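Local coordinates for protein autotransporter adhesin/invasin TibA (Escherichia coli, PDB 4Q1Q) that mediates adhesion to and invasion of human intestinal epithelial cells and bacterial aggregation through TibA-TibA interaction, and enhances biofilm formation, at residues A[115-126]-A[135-146]; A[161-170]-A[181-189]. One frame throughout, in Å; residues are numbered along the deposited sequence.

Contact 1 (A[115-126]-A[135-146]); sequences INSGGDQYVISG and TSGARQFVSSGG. With 289 (D-glycero-alpha-D-manno-heptopyranose), chain N; 289 (D-glycero-alpha-D-manno-heptopyranose), chain M; 289 (D-glycero-alpha-D-manno-heptopyranose), chain B; 289 (D-glycero-alpha-D-manno-heptopyranose), chain O.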
loop_
_atom_site.group_PDB
_atom_site.type_symbol
_atom_site.label_atom_id
_atom_site.label_comp_id
_atom_site.label_asym_id
_atom_site.label_seq_id
_atom_site.Cartn_x
_atom_site.Cartn_y
_atom_site.Cartn_z
ATOM N N ILE A 115 9.586 0.037 1.295
ATOM C CA ILE A 115 9.667 -1.100 0.361
ATOM C C ILE A 115 10.555 -0.738 -0.822
ATOM O O ILE A 115 10.243 0.181 -1.572
ATOM C CB ILE A 115 8.289 -1.573 -0.149
ATOM C CG1 ILE A 115 7.291 -1.590 1.007
ATOM C CG2 ILE A 115 8.393 -2.956 -0.792
ATOM C CD1 ILE A 115 5.853 -1.682 0.554
ATOM N N ASN A 116 11.666 -1.449 -0.969
ATOM C CA ASN A 116 12.616 -1.153 -2.047
ATOM C C ASN A 116 12.451 -2.052 -3.267
ATOM O O ASN A 116 11.634 -2.968 -3.275
ATOM C CB ASN A 116 14.058 -1.236 -1.531
ATOM C CG ASN A 116 14.380 -0.110 -0.572
ATOM O OD1 ASN A 116 14.056 1.051 -0.835
ATOM N ND2 ASN A 116 14.972 -0.451 0.566
ATOM N N SER A 117 13.251 -1.783 -4.290
ATOM C CA SER A 117 13.147 -2.462 -5.578
ATOM C C SER A 117 12.980 -3.969 -5.394
ATOM O O SER A 117 13.761 -4.643 -4.727
ATOM C CB SER A 117 14.334 -2.098 -6.477
ATOM O OG SER A 117 13.966 -2.169 -7.845
ATOM N N GLY A 118 11.875 -4.476 -5.929
ATOM C CA GLY A 118 11.573 -5.901 -5.917
ATOM C C GLY A 118 11.075 -6.401 -4.580
ATOM O O GLY A 118 10.890 -7.600 -4.388
ATOM N N GLY A 119 10.824 -5.486 -3.648
ATOM C CA GLY A 119 10.357 -5.875 -2.323
ATOM C C GLY A 119 8.840 -5.880 -2.288
ATOM O O GLY A 119 8.202 -5.170 -3.052
ATOM N N ASP A 120 8.271 -6.678 -1.395
ATOM C CA ASP A 120 6.823 -6.808 -1.299
ATOM C C ASP A 120 6.329 -6.703 0.140
ATOM O O ASP A 120 6.939 -7.243 1.067
ATOM C CB ASP A 120 6.384 -8.163 -1.860
ATOM C CG ASP A 120 6.411 -8.219 -3.378
ATOM O OD1 ASP A 120 6.261 -7.164 -4.034
ATOM O OD2 ASP A 120 6.577 -9.329 -3.925
ATOM N N GLN A 121 5.232 -5.975 0.312
ATOM C CA GLN A 121 4.530 -5.927 1.579
ATOM C C GLN A 121 3.124 -6.428 1.295
ATOM O O GLN A 121 2.430 -5.838 0.475
ATOM C CB GLN A 121 4.446 -4.496 2.109
ATOM C CG GLN A 121 3.658 -4.396 3.401
ATOM C CD GLN A 121 3.469 -2.951 3.806
ATOM O OE1 GLN A 121 2.982 -2.126 3.027
ATOM N NE2 GLN A 121 3.849 -2.643 5.044
ATOM N N TYR A 122 2.707 -7.463 2.012
ATOM C CA TYR A 122 1.344 -7.969 1.979
ATOM C C TYR A 122 0.585 -7.583 3.248
ATOM O O TYR A 122 1.024 -7.851 4.368
ATOM C CB TYR A 122 1.391 -9.491 1.882
ATOM C CG TYR A 122 1.652 -10.061 0.508
ATOM C CD1 TYR A 122 2.951 -10.204 0.034
ATOM C CD2 TYR A 122 0.608 -10.499 -0.299
ATOM C CE1 TYR A 122 3.208 -10.767 -1.201
ATOM C CE2 TYR A 122 0.860 -11.030 -1.552
ATOM C CZ TYR A 122 2.156 -11.165 -2.001
ATOM O OH TYR A 122 2.438 -11.732 -3.223
ATOM N N VAL A 123 -0.564 -6.935 3.097
ATOM C CA VAL A 123 -1.335 -6.557 4.257
ATOM C C VAL A 123 -2.683 -7.244 4.090
ATOM O O VAL A 123 -3.511 -6.827 3.276
ATOM C CB VAL A 123 -1.536 -5.040 4.336
ATOM C CG1 VAL A 123 -2.332 -4.700 5.580
ATOM C CG2 VAL A 123 -0.221 -4.279 4.292
ATOM N N ILE A 124 -2.898 -8.301 4.857
ATOM C CA ILE A 124 -4.041 -9.169 4.621
ATOM C C ILE A 124 -4.867 -9.455 5.869
ATOM O O ILE A 124 -4.501 -9.097 6.986
ATOM C CB ILE A 124 -3.581 -10.498 3.993
ATOM C CG1 ILE A 124 -2.654 -11.253 4.950
ATOM C CG2 ILE A 124 -2.931 -10.209 2.648
ATOM C CD1 ILE A 124 -1.750 -12.275 4.293
ATOM N N SER A 125 -6.034 -10.055 5.666
ATOM C CA SER A 125 -6.810 -10.663 6.751
ATOM C C SER A 125 -7.052 -9.709 7.921
ATOM O O SER A 125 -7.248 -10.134 9.052
ATOM C CB SER A 125 -6.138 -11.952 7.257
ATOM O OG SER A 125 -5.891 -12.967 6.280
ATOM N N GLY A 126 -7.060 -8.404 7.682
ATOM C CA GLY A 126 -7.285 -7.467 8.771
ATOM C C GLY A 126 -6.020 -6.916 9.388
ATOM O O GLY A 126 -6.057 -6.310 10.448
ATOM N N THR A 135 8.478 2.459 -3.222
ATOM C CA THR A 135 9.427 3.043 -4.172
ATOM C C THR A 135 9.466 2.240 -5.469
ATOM O O THR A 135 8.700 1.290 -5.651
ATOM C CB THR A 135 10.865 3.130 -3.593
ATOM O OG1 THR A 135 11.409 1.818 -3.375
ATOM C CG2 THR A 135 10.892 3.888 -2.271
ATOM N N SER A 136 10.385 2.633 -6.346
ATOM C CA SER A 136 10.543 2.097 -7.695
ATOM C C SER A 136 10.768 0.597 -7.672
ATOM O O SER A 136 11.689 0.130 -7.013
ATOM C CB SER A 136 11.714 2.779 -8.411
ATOM O OG SER A 136 11.599 2.687 -9.822
ATOM N N GLY A 137 9.921 -0.146 -8.381
ATOM C CA GLY A 137 9.984 -1.604 -8.376
ATOM C C GLY A 137 9.409 -2.266 -7.140
ATOM O O GLY A 137 9.365 -3.496 -7.068
ATOM N N ALA A 138 8.966 -1.484 -6.159
ATOM C CA ALA A 138 8.362 -2.080 -4.960
ATOM C C ALA A 138 6.875 -2.357 -5.156
ATOM O O ALA A 138 6.253 -1.724 -5.994
ATOM C CB ALA A 138 8.533 -1.158 -3.762
ATOM N N ARG A 139 6.294 -3.256 -4.367
ATOM C CA ARG A 139 4.866 -3.510 -4.471
ATOM C C ARG A 139 4.220 -3.630 -3.102
ATOM O O ARG A 139 4.773 -4.256 -2.214
ATOM C CB ARG A 139 4.607 -4.802 -5.271
ATOM C CG ARG A 139 5.186 -4.744 -6.674
ATOM C CD ARG A 139 4.891 -5.969 -7.529
ATOM N NE ARG A 139 5.302 -7.225 -6.908
ATOM C CZ ARG A 139 5.065 -8.418 -7.446
ATOM N NH1 ARG A 139 4.476 -8.516 -8.622
ATOM N NH2 ARG A 139 5.431 -9.531 -6.847
ATOM N N GLN A 140 3.017 -3.090 -2.967
ATOM C CA GLN A 140 2.203 -3.304 -1.781
ATOM C C GLN A 140 0.880 -3.962 -2.163
ATOM O O GLN A 140 0.180 -3.476 -3.045
ATOM C CB GLN A 140 1.958 -1.948 -1.113
ATOM C CG GLN A 140 1.182 -2.066 0.188
ATOM C CD GLN A 140 0.623 -0.755 0.692
ATOM O OE1 GLN A 140 -0.124 -0.055 0.006
ATOM N NE2 GLN A 140 0.948 -0.438 1.940
ATOM N N PHE A 141 0.531 -5.055 -1.493
ATOM C CA PHE A 141 -0.693 -5.801 -1.756
ATOM C C PHE A 141 -1.606 -5.734 -0.544
ATOM O O PHE A 141 -1.148 -6.042 0.553
ATOM C CB PHE A 141 -0.405 -7.279 -2.014
ATOM C CG PHE A 141 0.415 -7.527 -3.246
ATOM C CD1 PHE A 141 -0.194 -7.614 -4.491
ATOM C CD2 PHE A 141 1.797 -7.651 -3.157
ATOM C CE1 PHE A 141 0.552 -7.823 -5.638
ATOM C CE2 PHE A 141 2.539 -7.894 -4.303
ATOM C CZ PHE A 141 1.925 -7.973 -5.538
ATOM N N VAL A 142 -2.863 -5.331 -0.742
ATOM C CA VAL A 142 -3.813 -5.235 0.355
ATOM C C VAL A 142 -5.067 -6.031 0.041
ATOM O O VAL A 142 -5.713 -5.833 -0.995
ATOM C CB VAL A 142 -4.247 -3.800 0.647
ATOM C CG1 VAL A 142 -4.833 -3.748 2.053
ATOM C CG2 VAL A 142 -3.057 -2.885 0.474
ATOM N N SER A 143 -5.415 -6.916 0.963
ATOM C CA SER A 143 -6.501 -7.821 0.652
ATOM C C SER A 143 -7.280 -8.313 1.850
ATOM O O SER A 143 -6.760 -8.392 2.964
ATOM C CB SER A 143 -5.911 -9.052 -0.021
ATOM O OG SER A 143 -6.962 -9.781 -0.641
ATOM N N SER A 144 -8.526 -8.655 1.556
ATOM C CA SER A 144 -9.414 -9.361 2.462
ATOM C C SER A 144 -9.326 -8.847 3.890
ATOM O O SER A 144 -8.885 -9.555 4.801
ATOM C CB SER A 144 -9.165 -10.870 2.374
ATOM O OG SER A 144 -10.049 -11.437 1.419
ATOM N N GLY A 145 -9.763 -7.603 4.051
ATOM C CA GLY A 145 -9.813 -7.007 5.374
ATOM C C GLY A 145 -8.567 -6.238 5.742
ATOM O O GLY A 145 -8.567 -5.508 6.734
ATOM N N GLY A 146 -7.516 -6.356 4.942
ATOM C CA GLY A 146 -6.336 -5.529 5.176
ATOM C C GLY A 146 -6.540 -4.063 4.866
ATOM O O GLY A 146 -7.236 -3.708 3.921
HETATM O O7 289 N . -4.399 -13.551 1.120
HETATM C C7 289 N . -3.333 -13.234 0.218
HETATM C C6 289 N . -3.830 -12.319 -0.896
HETATM O O6 289 N . -3.677 -12.964 -2.165
HETATM C C5 289 N . -5.286 -11.864 -0.732
HETATM O O5 289 N . -5.630 -11.207 -1.955
HETATM C C1 289 N . -6.817 -10.432 -1.765
HETATM C C2 289 N . -7.994 -11.384 -1.879
HETATM O O2 289 N . -7.941 -11.889 -3.215
HETATM C C3 289 N . -7.844 -12.391 -0.730
HETATM O O3 289 N . -8.708 -13.514 -0.973
HETATM C C4 289 N . -6.411 -12.855 -0.417
HETATM O O4 289 N . -6.384 -13.105 0.995
HETATM O O7 289 M . -9.169 -16.845 6.985
HETATM C C7 289 M . -8.420 -17.520 5.969
HETATM C C6 289 M . -7.161 -16.727 5.638
HETATM O O6 289 M . -6.499 -17.370 4.544
HETATM C C5 289 M . -7.445 -15.262 5.311
HETATM O O5 289 M . -6.816 -14.515 6.357
HETATM C C1 289 M . -5.424 -14.200 6.243
HETATM C C2 289 M . -4.692 -14.635 4.972
HETATM O O2 289 M . -4.272 -16.006 5.025
HETATM C C3 289 M . -5.525 -14.498 3.706
HETATM O O3 289 M . -4.995 -15.319 2.657
HETATM C C4 289 M . -7.003 -14.838 3.905
HETATM O O4 289 M . -7.694 -13.656 3.480
HETATM O O7 289 B . 18.873 -4.561 -6.301
HETATM C C7 289 B . 17.504 -4.241 -6.573
HETATM C C6 289 B . 17.081 -4.913 -7.873
HETATM O O6 289 B . 17.165 -6.329 -7.709
HETATM C C5 289 B . 15.644 -4.571 -8.242
HETATM O O5 289 B . 15.592 -3.243 -8.769
HETATM C C1 289 B . 14.232 -2.838 -8.939
HETATM C C2 289 B . 13.758 -3.624 -10.158
HETATM O O2 289 B . 14.655 -3.442 -11.259
HETATM C C3 289 B . 13.690 -5.087 -9.738
HETATM O O3 289 B . 13.259 -5.924 -10.815
HETATM C C4 289 B . 15.055 -5.556 -9.247
HETATM O O4 289 B . 14.869 -6.846 -8.656
HETATM O O7 289 O . -14.536 -8.292 2.458
HETATM C C7 289 O . -14.841 -9.494 3.173
HETATM C C6 289 O . -13.595 -10.370 3.243
HETATM O O6 289 O . -13.940 -11.649 3.788
HETATM C C5 289 O . -12.966 -10.560 1.868
HETATM O O5 289 O . -12.181 -11.997 1.872
HETATM C C1 289 O . -11.099 -11.930 0.911
HETATM C C2 289 O . -11.706 -11.604 -0.460
HETATM O O2 289 O . -11.234 -12.549 -1.427
HETATM C C3 289 O . -13.240 -11.621 -0.437
HETATM O O3 289 O . -13.698 -12.890 -0.920
HETATM C C4 289 O . -13.887 -11.346 0.929
HETATM O O4 289 O . -15.107 -10.623 0.730
#

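Contact 2 (A[161-170]-A[181-189]); sequences VRDGGSATDT and SSGGSAAKT. With 289 (D-glycero-alpha-D-manno-heptopyranose), chain R; 289 (D-glycero-alpha-D-manno-heptopyranose), chain P; 289 (D-glycero-alpha-D-manno-heptopyranose), chain Q; 289 (D-glycero-alpha-D-manno-heptopyranose), chain O.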
loop_
_atom_site.group_PDB
_atom_site.type_symbol
_atom_site.label_atom_id
_atom_site.label_comp_id
_atom_site.label_asym_id
_atom_site.label_seq_id
_atom_site.Cartn_x
_atom_site.Cartn_y
_atom_site.Cartn_z
ATOM N N VAL A 161 -4.820 -2.816 -4.493
ATOM C CA VAL A 161 -5.934 -2.953 -3.557
ATOM C C VAL A 161 -6.904 -3.998 -4.108
ATOM O O VAL A 161 -7.661 -3.761 -5.055
ATOM C CB VAL A 161 -6.604 -1.599 -3.313
ATOM C CG1 VAL A 161 -7.625 -1.689 -2.189
ATOM C CG2 VAL A 161 -5.539 -0.558 -3.003
ATOM N N ARG A 162 -6.851 -5.187 -3.521
ATOM C CA ARG A 162 -7.599 -6.328 -4.047
ATOM C C ARG A 162 -8.925 -6.512 -3.324
ATOM O O ARG A 162 -9.276 -5.705 -2.454
ATOM C CB ARG A 162 -6.711 -7.579 -3.983
ATOM C CG ARG A 162 -5.485 -7.420 -4.878
ATOM C CD ARG A 162 -5.053 -8.728 -5.512
ATOM N NE ARG A 162 -4.142 -8.515 -6.628
ATOM C CZ ARG A 162 -2.992 -9.165 -6.783
ATOM N NH1 ARG A 162 -2.588 -10.044 -5.873
ATOM N NH2 ARG A 162 -2.238 -8.910 -7.841
ATOM N N ASP A 163 -9.662 -7.556 -3.695
ATOM C CA ASP A 163 -10.996 -7.798 -3.140
ATOM C C ASP A 163 -10.945 -7.674 -1.621
ATOM O O ASP A 163 -10.099 -8.297 -1.001
ATOM C CB ASP A 163 -11.525 -9.180 -3.583
ATOM C CG ASP A 163 -13.000 -9.424 -3.241
ATOM O OD1 ASP A 163 -13.738 -8.454 -2.958
ATOM O OD2 ASP A 163 -13.462 -10.592 -3.266
ATOM N N GLY A 164 -11.821 -6.886 -1.004
ATOM C CA GLY A 164 -11.807 -6.692 0.442
ATOM C C GLY A 164 -10.643 -5.865 0.971
ATOM O O GLY A 164 -10.473 -5.730 2.178
ATOM N N GLY A 165 -9.841 -5.267 0.095
ATOM C CA GLY A 165 -8.698 -4.499 0.570
ATOM C C GLY A 165 -9.122 -3.051 0.695
ATOM O O GLY A 165 -9.993 -2.592 -0.044
ATOM N N SER A 166 -8.494 -2.308 1.601
ATOM C CA SER A 166 -8.858 -0.905 1.707
ATOM C C SER A 166 -7.666 0.016 1.906
ATOM O O SER A 166 -6.806 -0.223 2.750
ATOM C CB SER A 166 -9.877 -0.719 2.833
ATOM O OG SER A 166 -10.486 0.553 2.716
ATOM N N ALA A 167 -7.661 1.109 1.152
ATOM C CA ALA A 167 -6.567 2.070 1.231
ATOM C C ALA A 167 -7.168 3.417 1.532
ATOM O O ALA A 167 -8.137 3.810 0.878
ATOM C CB ALA A 167 -5.799 2.158 -0.075
ATOM N N THR A 168 -6.560 4.126 2.476
ATOM C CA THR A 168 -6.985 5.490 2.761
ATOM C C THR A 168 -5.774 6.440 2.731
ATOM O O THR A 168 -4.645 6.054 3.052
ATOM C CB THR A 168 -7.820 5.556 4.064
ATOM O OG1 THR A 168 -8.380 6.870 4.193
ATOM C CG2 THR A 168 -6.996 5.270 5.324
ATOM N N ASP A 169 -5.996 7.651 2.228
ATOM C CA ASP A 169 -5.026 8.737 2.288
ATOM C C ASP A 169 -3.783 8.329 1.531
ATOM O O ASP A 169 -2.680 8.743 1.857
ATOM C CB ASP A 169 -4.635 9.114 3.722
ATOM C CG ASP A 169 -5.827 9.561 4.553
ATOM O OD1 ASP A 169 -6.194 10.744 4.405
ATOM O OD2 ASP A 169 -6.379 8.750 5.334
ATOM N N THR A 170 -3.955 7.499 0.514
ATOM C CA THR A 170 -2.843 7.171 -0.360
ATOM C C THR A 170 -2.444 8.432 -1.126
ATOM O O THR A 170 -3.304 9.226 -1.538
ATOM C CB THR A 170 -3.269 6.037 -1.324
ATOM O OG1 THR A 170 -3.823 4.934 -0.591
ATOM C CG2 THR A 170 -2.081 5.533 -2.100
ATOM N N SER A 181 -9.068 -3.133 -7.590
ATOM C CA SER A 181 -9.811 -4.200 -8.231
ATOM C C SER A 181 -11.196 -4.308 -7.630
ATOM O O SER A 181 -11.505 -3.619 -6.653
ATOM C CB SER A 181 -9.109 -5.541 -8.038
ATOM O OG SER A 181 -7.795 -5.489 -8.554
ATOM N N SER A 182 -11.972 -5.228 -8.198
ATOM C CA SER A 182 -13.343 -5.489 -7.767
ATOM C C SER A 182 -13.366 -5.872 -6.303
ATOM O O SER A 182 -12.604 -6.726 -5.885
ATOM C CB SER A 182 -14.001 -6.616 -8.562
ATOM O OG SER A 182 -13.867 -6.390 -9.957
ATOM N N GLY A 183 -14.217 -5.202 -5.533
ATOM C CA GLY A 183 -14.306 -5.448 -4.103
ATOM C C GLY A 183 -13.204 -4.709 -3.366
ATOM O O GLY A 183 -13.191 -4.729 -2.143
ATOM N N GLY A 184 -12.310 -4.041 -4.095
ATOM C CA GLY A 184 -11.301 -3.171 -3.498
ATOM C C GLY A 184 -11.859 -1.771 -3.301
ATOM O O GLY A 184 -12.735 -1.333 -4.045
ATOM N N SER A 185 -11.352 -1.068 -2.295
ATOM C CA SER A 185 -11.774 0.299 -2.062
ATOM C C SER A 185 -10.659 1.260 -1.635
ATOM O O SER A 185 -9.862 0.960 -0.737
ATOM C CB SER A 185 -12.864 0.267 -0.998
ATOM O OG SER A 185 -13.459 1.542 -0.839
ATOM N N ALA A 186 -10.669 2.436 -2.257
ATOM C CA ALA A 186 -9.787 3.548 -1.928
ATOM C C ALA A 186 -10.539 4.831 -1.536
ATOM O O ALA A 186 -11.542 5.226 -2.136
ATOM C CB ALA A 186 -8.892 3.824 -3.123
ATOM N N ALA A 187 -10.016 5.524 -0.530
ATOM C CA ALA A 187 -10.609 6.751 -0.015
ATOM C C ALA A 187 -9.513 7.788 0.156
ATOM O O ALA A 187 -8.403 7.443 0.560
ATOM C CB ALA A 187 -11.355 6.499 1.283
ATOM N N LYS A 188 -9.815 9.027 -0.229
ATOM C CA LYS A 188 -8.964 10.191 0.004
ATOM C C LYS A 188 -7.596 10.018 -0.629
ATOM O O LYS A 188 -6.554 10.328 -0.030
ATOM C CB LYS A 188 -8.795 10.494 1.501
ATOM C CG LYS A 188 -10.080 10.654 2.299
ATOM C CD LYS A 188 -10.863 11.886 1.875
ATOM C CE LYS A 188 -12.254 11.878 2.484
ATOM N NZ LYS A 188 -13.123 12.814 1.725
ATOM N N THR A 189 -7.632 9.498 -1.850
ATOM C CA THR A 189 -6.436 9.305 -2.640
ATOM C C THR A 189 -6.110 10.680 -3.206
ATOM O O THR A 189 -6.975 11.396 -3.700
ATOM C CB THR A 189 -6.625 8.272 -3.774
ATOM O OG1 THR A 189 -6.941 6.975 -3.245
ATOM C CG2 THR A 189 -5.352 8.140 -4.580
HETATM O O7 289 R . -13.072 1.680 5.647
HETATM C C7 289 R . -12.535 1.392 4.349
HETATM C C6 289 R . -13.607 0.903 3.373
HETATM O O6 289 R . -14.876 0.795 4.035
HETATM C C5 289 R . -13.735 1.746 2.095
HETATM O O5 289 R . -14.712 1.153 1.235
HETATM C C1 289 R . -14.534 1.632 -0.102
HETATM C C2 289 R . -15.040 3.070 -0.212
HETATM O O2 289 R . -16.465 3.173 -0.067
HETATM C C3 289 R . -14.252 3.881 0.821
HETATM O O3 289 R . -14.852 5.184 0.885
HETATM C C4 289 R . -14.161 3.211 2.199
HETATM O O4 289 R . -13.217 3.948 2.985
HETATM O O7 289 P . -9.192 -6.949 -12.934
HETATM C C7 289 P . -8.672 -8.277 -12.835
HETATM C C6 289 P . -8.223 -8.487 -11.392
HETATM O O6 289 P . -7.384 -9.651 -11.347
HETATM C C5 289 P . -7.556 -7.244 -10.790
HETATM O O5 289 P . -7.538 -7.558 -9.396
HETATM C C1 289 P . -6.996 -6.523 -8.582
HETATM C C2 289 P . -5.509 -6.458 -8.908
HETATM O O2 289 P . -4.863 -7.727 -8.831
HETATM C C3 289 P . -5.412 -5.935 -10.331
HETATM O O3 289 P . -4.034 -5.863 -10.695
HETATM C C4 289 P . -6.163 -6.856 -11.283
HETATM O O4 289 P . -6.194 -6.064 -12.469
HETATM O O7 289 Q . -18.544 -8.488 -9.200
HETATM C C7 289 Q . -17.313 -9.027 -9.699
HETATM C C6 289 Q . -17.121 -8.583 -11.144
HETATM O O6 289 Q . -18.400 -8.293 -11.706
HETATM C C5 289 Q . -16.194 -7.372 -11.228
HETATM O O5 289 Q . -14.909 -7.947 -10.978
HETATM C C1 289 Q . -13.760 -7.105 -11.044
HETATM C C2 289 Q . -13.685 -6.607 -12.479
HETATM O O2 289 Q . -13.450 -7.725 -13.340
HETATM C C3 289 Q . -14.970 -5.833 -12.790
HETATM O O3 289 Q . -14.948 -5.353 -14.138
HETATM C C4 289 Q . -16.227 -6.671 -12.585
HETATM O O4 289 Q . -17.336 -5.793 -12.811
HETATM O O7 289 O . -14.536 -8.292 2.458
HETATM C C7 289 O . -14.841 -9.494 3.173
HETATM C C6 289 O . -13.595 -10.370 3.243
HETATM O O6 289 O . -13.940 -11.649 3.788
HETATM C C5 289 O . -12.966 -10.560 1.868
HETATM O O5 289 O . -12.181 -11.997 1.872
HETATM C C1 289 O . -11.099 -11.930 0.911
HETATM C C2 289 O . -11.706 -11.604 -0.460
HETATM O O2 289 O . -11.234 -12.549 -1.427
HETATM C C3 289 O . -13.240 -11.621 -0.437
HETATM O O3 289 O . -13.698 -12.890 -0.920
HETATM C C4 289 O . -13.887 -11.346 0.929
HETATM O O4 289 O . -15.107 -10.623 0.730
HETATM O O HOH W 1 -6.395 6.073 -0.807
#

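Contact 1 (A[115-126]-A[135-146])
Asp120 and Arg139 face each other on neighbouring parallel strands, 120-124 and 139-143, and their side chains run side by side. Arg139 leaves the sheet with its CB already 3.1 Å from Asp120 OD1; CG and CD pass along the same oxygen, and a bend at chi3 (-55°) turns the guanidinium back toward the carboxylate. NE then donates to Asp120 OD1 at 3.0 Å and NH2 to Asp120 OD2 at 3.1 Å, a side-on, two-nitrogen salt bridge with both oxygens met on their syn sides. The rim of the Phe141 ring meets the flat face of this guanidinium, with Phe141 CZ 3.7 Å above its centre.

On the same face Tyr122 and Phe141 form an offset stack, planes 19° apart, in which Phe141 CD2 sits over the rim of the tyrosine ring. Flat residues suit strands paired this closely, and Tyr160 extends the pile beyond Phe141.

The other face looks into the core. There Gln140 NE2 donates to Gln121 OE1 at 2.9 Å, the two amides nearly coplanar at 17°. Gln121 NE2 bonds to Gln102 OE1 and Gln140 OE1 to Gln159 NE2, which prolongs the row by one coil at each end. Val123 and Val142 continue that interior with branched, apolar side chains.

At the preceding corner Thr135 OG1 donates in plane to a lone pair of Ile115 O, while Ala138 CB fits tightly against Ile115 CG2; a small methyl suits this turn. Ser117, Ser125, Ser136, Ser143 and Ser144 each carry a covalently linked heptose. Stacked parallel strands closed by tight turns mark the parallel beta-helix, as in other autotransporter passengers; here rows of like residues, polar inside and aromatic outside, run along it.

Contact 2 (A[161-170]-A[181-189])
Ser166, Ala167 and Thr168 pair in parallel with Ser185, Ala186 and Ala187, and the backbone does most of the work. Ala167 N donates to Ser185 O at 2.9 Å and its carbonyl accepts Ala187 N; Asp169 N then reaches Ala187 O. Ala167 and Ala186 suit the interior face, where their methyls pack against larger side chains, among them Gln159, Gln178, Val180 and Met197. On the outer face Ser185 OG carries a heptose, whose O4 lies 3.6 Å from Ala187 CB.

Stacked type II turns, Arg162 to Gly165 and Ser181 to Gly184, precede the strands. Gly164 and Gly183 take their positive-phi positions, and Gly164 N bonds to Gly183 O from above the carbonyl plane. The guanidinium edge of Arg162 points at O2 of the heptose on Ser181, modelled so close that the bond length is doubtful. Beyond the strands, one water accepts from Thr170 N, donates to Ala187 O and hydrogen-bonds Thr189 OG1, tying the next corner together. Thr168 OG1 donates to Asp169 OD2 from above the carboxylate plane.

The pair continues the face from strand 147-149 toward 203-209, and its alanines point inward at strands 158-161, 177-181 and 196-200.

In the fold
Contact 1 and contact 2 follow in series along the solenoid, their centres about 13 Å apart, and belong to different faces of the coil: 120-124 and 139-143 build one, 166-168 and 185-187 another. They meet where the later coil is laid on the earlier one. Val142 O probably accepts a hydrogen bond from Arg162 N (2.8 Å), and Gly145 N probably donates to Gly164 O (2.7 Å), while Arg162 NH1 packs against Phe141 CD1 at 3.7 Å. The heptoses attached to Ser143 and Ser144 of contact 1 both border contact 2: the first lies beside Arg162, and C3 of the second is 3.0 Å from Asp163 OD2.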